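Local coordinates for protein arylamine n-acetyltransferase (Mycobacterium smegmatis, PDB 1W5R) that catalyses, in its wild-type form, the transfer of an acetyl group, probably from acetyl-coenzyme A as in its family, to arylamines, the engineered change here lying in its catalytic triad, at residues A[205-209]-A[210-214]; A[240-244]-A[245-249]. The protein carries 1 engineered substitution. One frame throughout, in Å; residues are numbered along the deposited sequence.

Interaction 1 of 2, residues A[205-209]-A[210-214]; sequences SHFVT and GLTVA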
loop_
_atom_site.group_PDB
_atom_site.type_symbol
_atom_site.label_atom_id
_atom_site.label_comp_id
_atom_site.label_asym_id
_atom_site.label_seq_id
_atom_site.Cartn_x
_atom_site.Cartn_y
_atom_site.Cartn_z
ATOM N N SER A 205 -4.206 -8.881 27.479
ATOM C CA SER A 205 -4.698 -9.495 26.255
ATOM C C SER A 205 -4.389 -8.630 25.038
ATOM O O SER A 205 -4.603 -7.418 25.055
ATOM C CB SER A 205 -6.203 -9.750 26.341
ATOM O OG SER A 205 -6.736 -10.092 25.067
ATOM N N HIS A 206 -3.919 -9.290 23.980
ATOM C CA HIS A 206 -3.690 -8.652 22.673
ATOM C C HIS A 206 -4.922 -7.872 22.211
ATOM O O HIS A 206 -4.811 -6.842 21.526
ATOM C CB HIS A 206 -3.335 -9.725 21.638
ATOM C CG HIS A 206 -2.834 -9.180 20.332
ATOM N ND1 HIS A 206 -3.536 -9.288 19.147
ATOM C CD2 HIS A 206 -1.687 -8.526 20.031
ATOM C CE1 HIS A 206 -2.836 -8.731 18.173
ATOM N NE2 HIS A 206 -1.714 -8.259 18.684
ATOM N N PHE A 207 -6.106 -8.365 22.582
ATOM C CA PHE A 207 -7.361 -7.744 22.139
ATOM C C PHE A 207 -7.933 -6.721 23.115
ATOM O O PHE A 207 -9.009 -6.180 22.878
ATOM C CB PHE A 207 -8.376 -8.814 21.714
ATOM C CG PHE A 207 -7.887 -9.635 20.579
ATOM C CD1 PHE A 207 -7.512 -10.964 20.770
ATOM C CD2 PHE A 207 -7.706 -9.053 19.322
ATOM C CE1 PHE A 207 -6.996 -11.722 19.709
ATOM C CE2 PHE A 207 -7.201 -9.809 18.242
ATOM C CZ PHE A 207 -6.839 -11.139 18.447
ATOM N N VAL A 208 -7.178 -6.450 24.188
ATOM C CA VAL A 208 -7.481 -5.366 25.134
ATOM C C VAL A 208 -6.477 -4.213 24.957
ATOM O O VAL A 208 -6.842 -3.053 25.105
ATOM C CB VAL A 208 -7.523 -5.868 26.602
ATOM C CG1 VAL A 208 -7.639 -4.709 27.611
ATOM C CG2 VAL A 208 -8.699 -6.824 26.809
ATOM N N THR A 209 -5.242 -4.538 24.581
ATOM C CA THR A 209 -4.171 -3.527 24.546
ATOM C C THR A 209 -4.015 -2.782 23.223
ATOM O O THR A 209 -3.195 -1.863 23.109
ATOM C CB THR A 209 -2.800 -4.139 24.910
ATOM O OG1 THR A 209 -2.476 -5.172 23.981
ATOM C CG2 THR A 209 -2.804 -4.708 26.334
ATOM N N GLY A 210 -4.755 -3.203 22.211
ATOM C CA GLY A 210 -4.694 -2.532 20.928
ATOM C C GLY A 210 -5.909 -2.848 20.090
ATOM O O GLY A 210 -6.851 -3.489 20.574
ATOM N N LEU A 211 -5.853 -2.414 18.827
ATOM C CA LEU A 211 -6.965 -2.488 17.893
ATOM C C LEU A 211 -6.609 -3.407 16.732
ATOM O O LEU A 211 -5.596 -3.181 16.060
ATOM C CB LEU A 211 -7.231 -1.086 17.332
ATOM C CG LEU A 211 -8.181 -0.991 16.137
ATOM C CD1 LEU A 211 -9.612 -1.181 16.583
ATOM C CD2 LEU A 211 -8.031 0.347 15.415
ATOM N N THR A 212 -7.440 -4.422 16.487
ATOM C CA THR A 212 -7.273 -5.294 15.320
ATOM C C THR A 212 -8.579 -5.319 14.544
ATOM O O THR A 212 -9.642 -5.600 15.113
ATOM C CB THR A 212 -6.915 -6.739 15.698
ATOM O OG1 THR A 212 -5.647 -6.761 16.355
ATOM C CG2 THR A 212 -6.855 -7.635 14.453
ATOM N N VAL A 213 -8.496 -5.006 13.252
ATOM C CA VAL A 213 -9.647 -5.056 12.354
ATOM C C VAL A 213 -9.209 -5.783 11.091
ATOM O O VAL A 213 -8.109 -5.550 10.589
ATOM C CB VAL A 213 -10.177 -3.625 12.024
ATOM C CG1 VAL A 213 -11.451 -3.699 11.187
ATOM C CG2 VAL A 213 -10.453 -2.841 13.295
ATOM N N ALA A 214 -10.037 -6.689 10.575
ATOM C CA ALA A 214 -9.621 -7.423 9.383
ATOM C C ALA A 214 -10.799 -7.824 8.517
ATOM O O ALA A 214 -11.938 -7.889 8.986
ATOM C CB ALA A 214 -8.795 -8.663 9.763
#
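Thr212 meets the rings of both His206 and Phe207 with its hydroxyl end, OG1 lying 3.9 Å from His206 CE1 and equally far from Phe207 CE2. It comes at neither ring squarely. Its CB is better placed against Phe207, sitting in the plane of that ring at its edge, 4.0 Å from CE2, whereas the histidine and threonine side chains run at about a right angle to each other. The two rings are also set against one another: His206 ND1 stands 3.8 Å above one face of Phe207, displaced toward the rim, while Phe207 CZ lies in the imidazole plane at its edge. Phe207 holds CG beside its own backbone N (chi1 -61°), and the ring, though its CB starts away from 210-214, swings back to reach Thr212. His206 takes the other course, CG anti to N (chi1 -169°), which turns the ND1 side of the imidazole toward the phenyl face. The hydroxyl of Thr212 has its polar partner elsewhere: Arg225 NH1, which also bonds His206 O and thereby ties the turn to strand 220-225. Asn43 bonds Phe207 O, Gly210 O and the N of Thr212, and Phe41 adds a further ring against Phe207. At the start of the turn Ser205 is the N-cap, its OG accepting from Phe207 N at 3.1 Å. The carbonyl O of Ser205 takes both Val208 N and Thr209 N. Gly210, buried and nearly fully extended, then unrolls the chain. The arrangement is that of a serine-capped, weakly bonded helical turn leading through Gly210 and Leu211 into a strand, here strand 212-216 of the antiparallel sheet in the C-terminal part of the arylamine N-acetyltransferase fold.

Interaction 2 of 2, residues A[240-244]-A[245-249]; sequences IRFDS and AAQVL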
loop_
_atom_site.group_PDB
_atom_site.type_symbol
_atom_site.label_atom_id
_atom_site.label_comp_id
_atom_site.label_asym_id
_atom_site.label_seq_id
_atom_site.Cartn_x
_atom_site.Cartn_y
_atom_site.Cartn_z
ATOM N N ILE A 240 0.089 0.125 4.778
ATOM C CA ILE A 240 -0.454 1.471 4.828
ATOM C C ILE A 240 -0.344 1.969 6.266
ATOM O O ILE A 240 -0.892 1.358 7.203
ATOM C CB ILE A 240 -1.915 1.501 4.299
ATOM C CG1 ILE A 240 -1.953 1.026 2.841
ATOM C CG2 ILE A 240 -2.530 2.886 4.458
ATOM C CD1 ILE A 240 -3.294 0.509 2.372
ATOM N N ARG A 241 0.381 3.066 6.457
ATOM C CA ARG A 241 0.561 3.640 7.792
ATOM C C ARG A 241 -0.242 4.930 7.904
ATOM O O ARG A 241 0.079 5.941 7.274
ATOM C CB ARG A 241 2.047 3.891 8.080
ATOM C CG ARG A 241 2.337 4.421 9.480
ATOM C CD ARG A 241 3.795 4.874 9.631
ATOM N NE ARG A 241 4.075 5.348 10.987
ATOM C CZ ARG A 241 3.769 6.567 11.448
ATOM N NH1 ARG A 241 3.148 7.458 10.684
ATOM N NH2 ARG A 241 4.076 6.883 12.695
ATOM N N PHE A 242 -1.297 4.893 8.707
ATOM C CA PHE A 242 -2.128 6.066 8.930
ATOM C C PHE A 242 -1.464 7.058 9.870
ATOM O O PHE A 242 -0.736 6.689 10.795
ATOM C CB PHE A 242 -3.491 5.612 9.467
ATOM C CG PHE A 242 -4.285 4.831 8.465
ATOM C CD1 PHE A 242 -4.569 3.468 8.674
ATOM C CD2 PHE A 242 -4.715 5.427 7.279
ATOM C CE1 PHE A 242 -5.292 2.746 7.725
ATOM C CE2 PHE A 242 -5.447 4.713 6.338
ATOM C CZ PHE A 242 -5.730 3.363 6.560
ATOM N N ASP A 243 -1.700 8.338 9.592
ATOM C CA ASP A 243 -1.086 9.414 10.347
ATOM C C ASP A 243 -1.612 9.527 11.773
ATOM O O ASP A 243 -0.832 9.773 12.694
ATOM C CB ASP A 243 -1.313 10.749 9.640
ATOM C CG ASP A 243 -0.302 11.017 8.544
ATOM O OD1 ASP A 243 0.618 10.195 8.329
ATOM O OD2 ASP A 243 -0.439 12.078 7.901
ATOM N N SER A 244 -2.926 9.334 11.929
ATOM C CA SER A 244 -3.640 9.634 13.182
ATOM C C SER A 244 -4.886 8.758 13.356
ATOM O O SER A 244 -5.288 8.029 12.443
ATOM C CB SER A 244 -4.071 11.114 13.212
ATOM O OG SER A 244 -5.188 11.313 12.351
ATOM N N ALA A 245 -5.521 8.889 14.520
ATOM C CA ALA A 245 -6.780 8.197 14.808
ATOM C C ALA A 245 -7.921 8.511 13.829
ATOM O O ALA A 245 -8.728 7.638 13.524
ATOM C CB ALA A 245 -7.208 8.443 16.248
ATOM N N ALA A 246 -8.013 9.750 13.320
ATOM C CA ALA A 246 -9.093 10.064 12.368
ATOM C C ALA A 246 -9.063 9.226 11.101
ATOM O O ALA A 246 -10.118 8.790 10.625
ATOM C CB ALA A 246 -9.129 11.564 12.017
ATOM N N GLN A 247 -7.862 9.027 10.538
ATOM C CA GLN A 247 -7.701 8.215 9.335
ATOM C C GLN A 247 -8.011 6.748 9.649
ATOM O O GLN A 247 -8.601 6.054 8.824
ATOM C CB GLN A 247 -6.284 8.326 8.754
ATOM C CG GLN A 247 -5.996 9.634 8.012
ATOM C CD GLN A 247 -5.599 10.766 8.937
ATOM O OE1 GLN A 247 -5.943 11.925 8.690
ATOM N NE2 GLN A 247 -4.865 10.452 9.994
ATOM N N VAL A 248 -7.620 6.306 10.850
ATOM C CA VAL A 248 -7.920 4.944 11.306
ATOM C C VAL A 248 -9.439 4.758 11.378
ATOM O O VAL A 248 -9.979 3.807 10.817
ATOM C CB VAL A 248 -7.237 4.602 12.653
ATOM C CG1 VAL A 248 -7.710 3.227 13.160
ATOM C CG2 VAL A 248 -5.724 4.596 12.493
ATOM N N LEU A 249 -10.123 5.704 12.028
ATOM C CA LEU A 249 -11.577 5.681 12.080
ATOM C C LEU A 249 -12.252 5.724 10.710
ATOM O O LEU A 249 -13.243 5.023 10.479
ATOM C CB LEU A 249 -12.112 6.785 13.000
ATOM C CG LEU A 249 -12.432 6.358 14.431
ATOM C CD1 LEU A 249 -11.176 6.142 15.246
ATOM C CD2 LEU A 249 -13.346 7.382 15.092
#
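Phe242 and Gln247 run alongside each other in opposite senses, the ring and the side-chain amide only 23° from parallel. Closest is the start of the glutamine chain, its CB 3.6 Å from Phe242 CD2. The backbone O of Gln247 hangs 4.2 Å over one face of the Phe242 ring near its rim, and Ile240 CG2 lies over the opposite face. At the root of the ring, Phe242 CB packs on Val248 CG2 at 3.9 Å. Bent at chi2 (83°), the Gln247 chain turns its amide back over Ser244, the serine N-cap of helix 245-255 at this strand-to-helix junction. There the modelled NE2 is 2.5 Å from Ser244 OG, too short and too bent to be a convincing bond, and 3.0 Å from Ser244 N, another donor. The orientation of this amide is therefore doubtful; turning it over, which is possible only, would put its O near Ser244 N. Ser244 OG, held between its backbone N and carbonyl carbon, also takes a weak bond from Ala246 N at 3.4 Å. Ser244 O receives Val248 N at 3.3 Å, straight (160°) but weak, as the first helical turn closes. Further out, Arg227 NH1 grips Phe242 O and Asp243 O, tying the end of strand 236-242 to the turn between strands 220-225 and 228-233. Asp243 OD1 forms a salt bridge with Arg173 of the second subunit, and residues 240-242 pair antiparallel with a strand of that subunit, carrying the sheet across the dimer interface.

In the fold
Interactions 1 and 2 follow one another along the chain, their centres about 16 Å apart, and both are junctions between a helix and the same antiparallel sheet. Interaction 1 enters it through strand 212-216, interaction 2 leaves it by strand 236-242, outermost within this chain, where the second subunit's strand continues the sheet. They touch directly: Leu211 CD2 packs on Val248 CG1 at 3.7 Å, and Leu211 also reaches Ile252, which sets helix 245-255 against the start of strand 212-216. Interaction 1 lies about 13 Å, centre to centre, from the middle of the chain, interaction 2 about 23 Å.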